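Local coordinates for probable thiosulfate sulfurtransferase (Thermus thermophilus, PDB 2EG4), which probably transfers sulfur from thiosulfate to an acceptor such as cyanide, as rhodanese-type enzymes do, and carries a bound zinc ion, at residues 7-12 with 63-68; 53-58 with 80-85; 69-74 with 91-96. All coordinates share one frame; numbering follows the deposited sequence.

Overall arrangement
Contacts 1 and 2 are buried in the first rhodanese-like domain, whereas contact 3 lies at the surface. Contact 1 joins neighbouring parallel strands of the central sheet through a backbone ladder, with aliphatic pairs and a few polar side chains at its C-terminal end. Contact 2, between helices 41-57 and 73-84, has no hydrogen bond across it and rests on apolar side chains and a ring set against backbone carbonyls; it meets contact 1 where Leu82 packs on Val10, Val64 and Leu66. Contact 3 ties the loop entering helix 73-84 to the end of strand 89-92 by one backbone bond, small apolar touches and a water that may link the two. Asp68 of contact 1 links to it through Arg74 and Trp96.

Contact 1: residues 7-12 with 63-68; sequences AVLVDT and PVVLYD
Val8, Val10 and Thr12 grip residues 63-67 through five backbone hydrogen bonds, from Val8 N to Pro63 O (3.0 Å) through to Thr12 N on Tyr67 O (3.0 Å), a parallel ladder in the central sheet of the rhodanese fold. On one face Val10 CG2 meets Val64 CG1 at 3.6 Å, while Val10 and Leu66 lie side by side. On the other, Leu9 CD2 rests against Val65 CB at 3.7 Å, and farther along Asp11 CA sits over the Tyr67 ring in a CH-pi contact, 4.0 Å from the centroid. Tyr67 CG stands between its backbone N and carbonyl carbon (chi1 69°), which swings the ring over the neighbouring strand and takes OH to Asp11 OD2 in a weak hydrogen bond of 2.6 Å. Past the ladder, Thr12 OG1 donates to Asp68 OD2 (2.8 Å), arriving from above the carboxylate plane.

Second-shell partners fix these polar ends: Arg13 pairs with Asp11, Leu23 N with Tyr67 OH, and Arg74 and Thr72 with Asp68 OD2. The chemistry thus changes along the strands, from aliphatic packing to two buried carboxylates whose negative charge is probably offset by the arginines.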
loop_
_atom_site.group_PDB
_atom_site.type_symbol
_atom_site.label_atom_id
_atom_site.label_comp_id
_atom_site.label_asym_id
_atom_site.label_seq_id
_atom_site.Cartn_x
_atom_site.Cartn_y
_atom_site.Cartn_z
ATOM N N ALA A 7 -15.173 -3.451 14.268
ATOM C CA ALA A 7 -14.284 -3.569 13.132
ATOM C C ALA A 7 -14.190 -4.980 12.611
ATOM O O ALA A 7 -14.450 -5.955 13.327
ATOM C CB ALA A 7 -12.903 -3.070 13.512
ATOM N N VAL A 8 -13.857 -5.091 11.327
ATOM C CA VAL A 8 -13.616 -6.395 10.753
ATOM C C VAL A 8 -12.098 -6.402 10.783
ATOM O O VAL A 8 -11.448 -5.425 10.386
ATOM C CB VAL A 8 -14.103 -6.523 9.299
ATOM C CG1 VAL A 8 -13.603 -7.842 8.707
ATOM C CG2 VAL A 8 -15.637 -6.514 9.271
ATOM N N LEU A 9 -11.540 -7.495 11.276
ATOM C CA LEU A 9 -10.093 -7.621 11.372
ATOM C C LEU A 9 -9.526 -8.378 10.171
ATOM O O LEU A 9 -10.087 -9.373 9.738
ATOM C CB LEU A 9 -9.752 -8.380 12.657
ATOM C CG LEU A 9 -10.182 -7.655 13.928
ATOM C CD1 LEU A 9 -10.127 -8.604 15.134
ATOM C CD2 LEU A 9 -9.296 -6.465 14.134
ATOM N N VAL A 10 -8.407 -7.880 9.642
ATOM C CA VAL A 10 -7.709 -8.499 8.511
ATOM C C VAL A 10 -6.250 -8.702 8.922
ATOM O O VAL A 10 -5.564 -7.762 9.282
ATOM C CB VAL A 10 -7.787 -7.610 7.250
ATOM C CG1 VAL A 10 -6.918 -8.196 6.113
ATOM C CG2 VAL A 10 -9.262 -7.515 6.827
ATOM N N ASP A 11 -5.818 -9.958 8.860
ATOM C CA ASP A 11 -4.480 -10.418 9.245
ATOM C C ASP A 11 -3.655 -10.534 7.956
ATOM O O ASP A 11 -3.969 -11.376 7.109
ATOM C CB ASP A 11 -4.670 -11.805 9.875
ATOM C CG ASP A 11 -3.418 -12.355 10.538
ATOM O OD1 ASP A 11 -2.290 -12.073 10.069
ATOM O OD2 ASP A 11 -3.590 -13.105 11.537
ATOM N N THR A 12 -2.599 -9.725 7.808
ATOM C CA THR A 12 -1.806 -9.767 6.567
ATOM C C THR A 12 -0.547 -10.631 6.639
ATOM O O THR A 12 0.296 -10.594 5.745
ATOM C CB THR A 12 -1.443 -8.329 6.116
ATOM O OG1 THR A 12 -0.482 -7.750 7.005
ATOM C CG2 THR A 12 -2.678 -7.451 6.182
ATOM N N PRO A 63 -15.480 -0.199 9.878
ATOM C CA PRO A 63 -14.045 0.048 9.724
ATOM C C PRO A 63 -13.299 -1.275 9.669
ATOM O O PRO A 63 -13.766 -2.288 10.196
ATOM C CB PRO A 63 -13.707 0.828 10.987
ATOM C CG PRO A 63 -14.535 0.096 12.008
ATOM C CD PRO A 63 -15.875 -0.103 11.297
ATOM N N VAL A 64 -12.149 -1.271 9.006
ATOM C CA VAL A 64 -11.335 -2.476 8.916
ATOM C C VAL A 64 -10.018 -2.202 9.622
ATOM O O VAL A 64 -9.392 -1.156 9.434
ATOM C CB VAL A 64 -11.040 -2.885 7.438
ATOM C CG1 VAL A 64 -10.036 -4.078 7.403
ATOM C CG2 VAL A 64 -12.339 -3.284 6.755
ATOM N N VAL A 65 -9.606 -3.137 10.472
ATOM C CA VAL A 65 -8.339 -2.991 11.169
ATOM C C VAL A 65 -7.418 -4.077 10.632
ATOM O O VAL A 65 -7.714 -5.258 10.770
ATOM C CB VAL A 65 -8.478 -3.187 12.706
ATOM C CG1 VAL A 65 -7.096 -3.198 13.348
ATOM C CG2 VAL A 65 -9.286 -2.022 13.304
ATOM N N LEU A 66 -6.321 -3.667 10.001
ATOM C CA LEU A 66 -5.383 -4.654 9.466
ATOM C C LEU A 66 -4.192 -4.790 10.413
ATOM O O LEU A 66 -3.668 -3.788 10.906
ATOM C CB LEU A 66 -4.875 -4.247 8.081
ATOM C CG LEU A 66 -5.935 -4.105 6.972
ATOM C CD1 LEU A 66 -6.394 -2.638 6.886
ATOM C CD2 LEU A 66 -5.339 -4.553 5.629
ATOM N N TYR A 67 -3.744 -6.017 10.660
ATOM C CA TYR A 67 -2.614 -6.179 11.560
ATOM C C TYR A 67 -1.549 -7.133 11.011
ATOM O O TYR A 67 -1.837 -8.018 10.209
ATOM C CB TYR A 67 -3.095 -6.651 12.953
ATOM C CG TYR A 67 -3.651 -8.064 13.003
ATOM C CD1 TYR A 67 -2.811 -9.169 13.209
ATOM C CD2 TYR A 67 -5.022 -8.299 12.856
ATOM C CE1 TYR A 67 -3.328 -10.474 13.263
ATOM C CE2 TYR A 67 -5.554 -9.600 12.919
ATOM C CZ TYR A 67 -4.699 -10.680 13.119
ATOM O OH TYR A 67 -5.220 -11.956 13.184
ATOM N N ASP A 68 -0.312 -6.923 11.447
ATOM C CA ASP A 68 0.829 -7.731 11.034
ATOM C C ASP A 68 1.881 -7.488 12.124
ATOM O O ASP A 68 1.684 -6.667 13.034
ATOM C CB ASP A 68 1.331 -7.273 9.654
ATOM C CG ASP A 68 2.152 -8.333 8.932
ATOM O OD1 ASP A 68 2.776 -9.197 9.589
ATOM O OD2 ASP A 68 2.178 -8.275 7.680
#

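Contact 2: residues 53-58 with 80-85; sequences ELFQTL and FFLGLG
Phe55 turns its CG anti to its own carbonyl carbon (chi1 -64°), and this sends the ring out from helix 41-57 to the C-terminal end of helix 73-84, where Leu82 and Gly85 receive it. The two helices belong to the alpha/beta rhodanese fold, and their short segments run almost perpendicular, with axes 11.5 Å apart at closest approach. At that separation the backbones do not meet, and the Phe55 ring spans most of the gap.

Phe55 and Leu82 slide past each other in opposite directions, so that CE1 of the ring comes to 3.9 Å from Leu82 CD1. Farther out, Phe55 CZ approaches Leu82 O at 3.7 Å. Leu54 adds a loose touch, its CD2 lying 4.5 Å from Leu82 CD1. Gly85 matters for the fit: a beta carbon there would point at Phe55 and clash with CZ. No hydrogen bond crosses between the segments, and the contact rests on apolar packing and on the ring lying close to backbone carbonyls.

Outside the pair, Leu60 and Val113 also pack on Phe55, while Leu82 reaches Val64 and Leu66 of the sheet. With Phe55 cut back to an alanine, the ring is lost and a gap is likely to open facing Leu82 CD1 and Gly85. At the far rim of the ring, the backbone of Gly85 lies at the edge near the ring plane, with its O 3.6 Å from Phe55 CE2.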
loop_
_atom_site.group_PDB
_atom_site.type_symbol
_atom_site.label_atom_id
_atom_site.label_comp_id
_atom_site.label_asym_id
_atom_site.label_seq_id
_atom_site.Cartn_x
_atom_site.Cartn_y
_atom_site.Cartn_z
ATOM N N GLU A 53 -15.529 -7.378 -5.328
ATOM C CA GLU A 53 -15.659 -8.826 -5.213
ATOM C C GLU A 53 -14.930 -9.328 -3.976
ATOM O O GLU A 53 -15.432 -10.186 -3.248
ATOM C CB GLU A 53 -15.096 -9.514 -6.451
ATOM C CG GLU A 53 -15.016 -11.019 -6.338
ATOM C CD GLU A 53 -16.372 -11.684 -6.122
ATOM O OE1 GLU A 53 -17.415 -11.044 -6.366
ATOM O OE2 GLU A 53 -16.386 -12.865 -5.713
ATOM N N LEU A 54 -13.749 -8.775 -3.749
ATOM C CA LEU A 54 -12.938 -9.152 -2.595
ATOM C C LEU A 54 -13.618 -8.756 -1.296
ATOM O O LEU A 54 -13.688 -9.550 -0.349
ATOM C CB LEU A 54 -11.574 -8.474 -2.692
ATOM C CG LEU A 54 -10.597 -8.742 -1.539
ATOM C CD1 LEU A 54 -10.133 -10.191 -1.535
ATOM C CD2 LEU A 54 -9.400 -7.821 -1.713
ATOM N N PHE A 55 -14.107 -7.523 -1.242
ATOM C CA PHE A 55 -14.786 -7.023 -0.053
ATOM C C PHE A 55 -16.008 -7.879 0.274
ATOM O O PHE A 55 -16.246 -8.219 1.435
ATOM C CB PHE A 55 -15.237 -5.581 -0.257
ATOM C CG PHE A 55 -14.108 -4.582 -0.441
ATOM C CD1 PHE A 55 -12.776 -4.968 -0.379
ATOM C CD2 PHE A 55 -14.406 -3.238 -0.652
ATOM C CE1 PHE A 55 -11.739 -4.017 -0.530
ATOM C CE2 PHE A 55 -13.396 -2.295 -0.802
ATOM C CZ PHE A 55 -12.060 -2.680 -0.740
ATOM N N GLN A 56 -16.785 -8.232 -0.746
ATOM C CA GLN A 56 -17.978 -9.046 -0.515
ATOM C C GLN A 56 -17.642 -10.468 -0.086
ATOM O O GLN A 56 -18.248 -11.006 0.845
ATOM C CB GLN A 56 -18.856 -9.071 -1.771
ATOM C CG GLN A 56 -19.293 -7.688 -2.203
ATOM C CD GLN A 56 -20.384 -7.718 -3.256
ATOM O OE1 GLN A 56 -20.491 -8.671 -4.028
ATOM N NE2 GLN A 56 -21.184 -6.662 -3.306
ATOM N N THR A 57 -16.667 -11.075 -0.745
ATOM C CA THR A 57 -16.276 -12.442 -0.432
ATOM C C THR A 57 -15.725 -12.568 0.988
ATOM O O THR A 57 -15.977 -13.574 1.656
ATOM C CB THR A 57 -15.238 -12.976 -1.446
ATOM O OG1 THR A 57 -15.811 -12.976 -2.761
ATOM C CG2 THR A 57 -14.858 -14.404 -1.113
ATOM N N LEU A 58 -14.984 -11.556 1.446
ATOM C CA LEU A 58 -14.414 -11.574 2.810
ATOM C C LEU A 58 -15.340 -10.967 3.864
ATOM O O LEU A 58 -15.013 -10.931 5.061
ATOM C CB LEU A 58 -13.077 -10.826 2.843
ATOM C CG LEU A 58 -11.919 -11.509 2.123
ATOM C CD1 LEU A 58 -10.630 -10.730 2.394
ATOM C CD2 LEU A 58 -11.767 -12.931 2.596
ATOM N N PHE A 80 -3.472 -0.377 1.753
ATOM C CA PHE A 80 -3.604 0.598 0.685
ATOM C C PHE A 80 -4.727 0.189 -0.268
ATOM O O PHE A 80 -5.556 1.015 -0.641
ATOM C CB PHE A 80 -2.308 0.753 -0.093
ATOM C CG PHE A 80 -2.395 1.810 -1.163
ATOM C CD1 PHE A 80 -2.465 3.162 -0.815
ATOM C CD2 PHE A 80 -2.515 1.450 -2.502
ATOM C CE1 PHE A 80 -2.660 4.138 -1.789
ATOM C CE2 PHE A 80 -2.710 2.428 -3.488
ATOM C CZ PHE A 80 -2.784 3.765 -3.128
ATOM N N PHE A 81 -4.766 -1.074 -0.654
ATOM C CA PHE A 81 -5.846 -1.519 -1.539
ATOM C C PHE A 81 -7.215 -1.378 -0.868
ATOM O O PHE A 81 -8.178 -0.931 -1.491
ATOM C CB PHE A 81 -5.654 -2.991 -1.933
ATOM C CG PHE A 81 -4.722 -3.199 -3.084
ATOM C CD1 PHE A 81 -5.103 -2.830 -4.375
ATOM C CD2 PHE A 81 -3.494 -3.797 -2.899
ATOM C CE1 PHE A 81 -4.255 -3.070 -5.464
ATOM C CE2 PHE A 81 -2.628 -4.052 -3.978
ATOM C CZ PHE A 81 -3.017 -3.683 -5.273
ATOM N N LEU A 82 -7.330 -1.795 0.402
ATOM C CA LEU A 82 -8.636 -1.705 1.048
ATOM C C LEU A 82 -9.099 -0.252 1.182
ATOM O O LEU A 82 -10.276 0.044 0.951
ATOM C CB LEU A 82 -8.598 -2.424 2.412
ATOM C CG LEU A 82 -9.027 -3.907 2.380
ATOM C CD1 LEU A 82 -8.353 -4.633 1.245
ATOM C CD2 LEU A 82 -8.717 -4.597 3.723
ATOM N N GLY A 83 -8.180 0.649 1.529
ATOM C CA GLY A 83 -8.532 2.057 1.659
ATOM C C GLY A 83 -8.850 2.658 0.289
ATOM O O GLY A 83 -9.719 3.519 0.141
ATOM N N LEU A 84 -8.120 2.205 -0.715
ATOM C CA LEU A 84 -8.327 2.673 -2.094
ATOM C C LEU A 84 -9.719 2.279 -2.600
ATOM O O LEU A 84 -10.291 2.945 -3.473
ATOM C CB LEU A 84 -7.240 2.079 -2.991
ATOM C CG LEU A 84 -7.329 2.395 -4.498
ATOM C CD1 LEU A 84 -7.182 3.895 -4.753
ATOM C CD2 LEU A 84 -6.235 1.632 -5.221
ATOM N N GLY A 85 -10.258 1.194 -2.053
ATOM C CA GLY A 85 -11.587 0.749 -2.420
ATOM C C GLY A 85 -12.655 1.481 -1.632
ATOM O O GLY A 85 -13.839 1.147 -1.745
#

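Contact 3: residues 69-74 with 91-96; sequences EGLTSR and LWTEGW
Leu71 and Thr93 meet at a slant, with Leu71 CD1 3.9 Å from Thr93 CG2, and Leu91 comes in obliquely on the same leucine, its CD1 3.8 Å from Leu71 CD1. Leu71 carries CG anti to the backbone N (chi1 -171°), a setting that brings its end toward the strand. Thr93 directs its side chain at the loop, and its CG2 lies 3.5 Å from Gly70 O. Beside this methyl contact, Gly70 N donates to Thr93 O (3.0 Å), lying in the carbonyl plane on a lone pair. Gly70 has backbone angles at which a beta carbon would be jammed against the carbonyl O of Glu69, and Leu71 follows as the centre of an inverse gamma turn.

Glu69 and Trp96 make the outer pair. The glutamate chain bends at chi2 (49°), and its carboxylate plane is turned 45° from that of the indole; OE1 is 3.5 Å from Trp96 CZ2, while Glu69 CA lies at the ring edge, in plane. A water sits within hydrogen-bonding distance of both segments, 2.6 Å from Glu69 OE2 and 2.8 Å from Thr93 O, and may link the exposed carboxylate to the carbonyl that Gly70 already holds.

Trp96 also bonds through NE1 to Asp68 O and meets the Tyr67 ring. The contact joins the loop before helix 73-84 to the end of strand 89-92, within the beta-alpha-beta unit that strand 64-67 begins: Thr72 caps the start of the helix through Leu75 N, Leu91 and Thr93 pack on Leu75, and helix 195-206 covers Leu71 with Val199 and Val203 and Leu91 with Phe202.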
loop_
_atom_site.group_PDB
_atom_site.type_symbol
_atom_site.label_atom_id
_atom_site.label_comp_id
_atom_site.label_asym_id
_atom_site.label_seq_id
_atom_site.Cartn_x
_atom_site.Cartn_y
_atom_site.Cartn_z
ATOM N N GLU A 69 2.966 -8.235 12.063
ATOM C CA GLU A 69 4.025 -8.100 13.049
ATOM C C GLU A 69 4.951 -6.986 12.564
ATOM O O GLU A 69 5.888 -7.217 11.787
ATOM C CB GLU A 69 4.755 -9.432 13.180
ATOM C CG GLU A 69 5.816 -9.451 14.298
ATOM C CD GLU A 69 5.246 -8.920 15.598
ATOM O OE1 GLU A 69 4.169 -9.401 16.012
ATOM O OE2 GLU A 69 5.863 -8.011 16.204
ATOM N N GLY A 70 4.656 -5.782 13.025
ATOM C CA GLY A 70 5.431 -4.622 12.617
ATOM C C GLY A 70 4.818 -3.962 11.397
ATOM O O GLY A 70 3.859 -4.473 10.796
ATOM N N LEU A 71 5.383 -2.820 11.013
ATOM C CA LEU A 71 4.884 -2.067 9.865
ATOM C C LEU A 71 5.495 -2.629 8.590
ATOM O O LEU A 71 6.415 -2.049 8.016
ATOM C CB LEU A 71 5.262 -0.593 10.022
ATOM C CG LEU A 71 4.633 0.383 9.024
ATOM C CD1 LEU A 71 3.139 0.548 9.239
ATOM C CD2 LEU A 71 5.341 1.743 9.208
ATOM N N THR A 72 4.939 -3.743 8.130
ATOM C CA THR A 72 5.443 -4.444 6.961
ATOM C C THR A 72 4.926 -3.902 5.631
ATOM O O THR A 72 3.886 -3.230 5.571
ATOM C CB THR A 72 5.075 -5.918 7.050
ATOM O OG1 THR A 72 3.656 -6.027 6.911
ATOM C CG2 THR A 72 5.474 -6.498 8.408
ATOM N N SER A 73 5.660 -4.190 4.558
ATOM C CA SER A 73 5.233 -3.716 3.258
ATOM C C SER A 73 3.978 -4.504 2.857
ATOM O O SER A 73 3.104 -3.952 2.202
ATOM C CB SER A 73 6.350 -3.878 2.212
ATOM O OG SER A 73 6.605 -5.233 1.940
ATOM N N ARG A 74 3.870 -5.764 3.278
ATOM C CA ARG A 74 2.659 -6.521 2.925
ATOM C C ARG A 74 1.444 -5.932 3.657
ATOM O O ARG A 74 0.369 -5.836 3.085
ATOM C CB ARG A 74 2.810 -8.027 3.207
ATOM C CG ARG A 74 2.902 -8.391 4.655
ATOM C CD ARG A 74 3.388 -9.838 4.847
ATOM N NE ARG A 74 3.697 -10.029 6.255
ATOM C CZ ARG A 74 4.670 -10.787 6.742
ATOM N NH1 ARG A 74 5.487 -11.457 5.931
ATOM N NH2 ARG A 74 4.811 -10.891 8.060
ATOM N N LEU A 91 -4.171 0.638 10.705
ATOM C CA LEU A 91 -3.063 -0.310 10.808
ATOM C C LEU A 91 -2.816 -0.605 12.294
ATOM O O LEU A 91 -2.900 0.295 13.132
ATOM C CB LEU A 91 -1.788 0.293 10.213
ATOM C CG LEU A 91 -1.778 0.702 8.738
ATOM C CD1 LEU A 91 -0.482 1.446 8.434
ATOM C CD2 LEU A 91 -1.909 -0.527 7.865
ATOM N N TRP A 92 -2.461 -1.849 12.601
ATOM C CA TRP A 92 -2.187 -2.261 13.978
ATOM C C TRP A 92 -0.931 -3.128 13.873
ATOM O O TRP A 92 -0.997 -4.262 13.411
ATOM C CB TRP A 92 -3.383 -3.056 14.481
ATOM C CG TRP A 92 -3.349 -3.381 15.939
ATOM C CD1 TRP A 92 -2.497 -2.880 16.869
ATOM C CD2 TRP A 92 -4.254 -4.243 16.633
ATOM N NE1 TRP A 92 -2.818 -3.377 18.119
ATOM C CE2 TRP A 92 -3.892 -4.214 18.000
ATOM C CE3 TRP A 92 -5.337 -5.034 16.235
ATOM C CZ2 TRP A 92 -4.576 -4.951 18.974
ATOM C CZ3 TRP A 92 -6.029 -5.770 17.206
ATOM C CH2 TRP A 92 -5.639 -5.721 18.561
ATOM N N THR A 93 0.202 -2.590 14.311
ATOM C CA THR A 93 1.489 -3.269 14.171
ATOM C C THR A 93 2.066 -3.933 15.409
ATOM O O THR A 93 3.051 -4.645 15.330
ATOM C CB THR A 93 2.563 -2.297 13.634
ATOM O OG1 THR A 93 2.719 -1.209 14.559
ATOM C CG2 THR A 93 2.163 -1.740 12.258
ATOM N N GLU A 94 1.456 -3.684 16.555
ATOM C CA GLU A 94 1.964 -4.265 17.794
ATOM C C GLU A 94 0.868 -4.194 18.835
ATOM O O GLU A 94 0.131 -3.212 18.882
ATOM C CB GLU A 94 3.198 -3.477 18.259
ATOM C CG GLU A 94 3.029 -2.612 19.493
ATOM C CD GLU A 94 2.979 -3.429 20.774
ATOM O OE1 GLU A 94 3.768 -4.392 20.901
ATOM O OE2 GLU A 94 2.161 -3.103 21.662
ATOM N N GLY A 95 0.751 -5.232 19.662
ATOM C CA GLY A 95 -0.259 -5.218 20.711
ATOM C C GLY A 95 -1.403 -6.192 20.515
ATOM O O GLY A 95 -2.185 -6.449 21.439
ATOM N N TRP A 96 -1.501 -6.750 19.311
ATOM C CA TRP A 96 -2.548 -7.706 18.979
ATOM C C TRP A 96 -2.152 -9.167 19.287
ATOM O O TRP A 96 -3.014 -10.040 19.362
ATOM C CB TRP A 96 -2.877 -7.621 17.459
ATOM C CG TRP A 96 -1.655 -7.751 16.567
ATOM C CD1 TRP A 96 -0.901 -6.734 16.052
ATOM C CD2 TRP A 96 -1.030 -8.968 16.135
ATOM N NE1 TRP A 96 0.154 -7.237 15.331
ATOM C CE2 TRP A 96 0.099 -8.608 15.369
ATOM C CE3 TRP A 96 -1.317 -10.328 16.324
ATOM C CZ2 TRP A 96 0.941 -9.554 14.799
ATOM C CZ3 TRP A 96 -0.483 -11.275 15.751
ATOM C CH2 TRP A 96 0.636 -10.884 14.998
HETATM O O HOH W 1 5.273 -5.535 16.807
HETATM O O HOH W 2 5.798 -6.515 19.183
#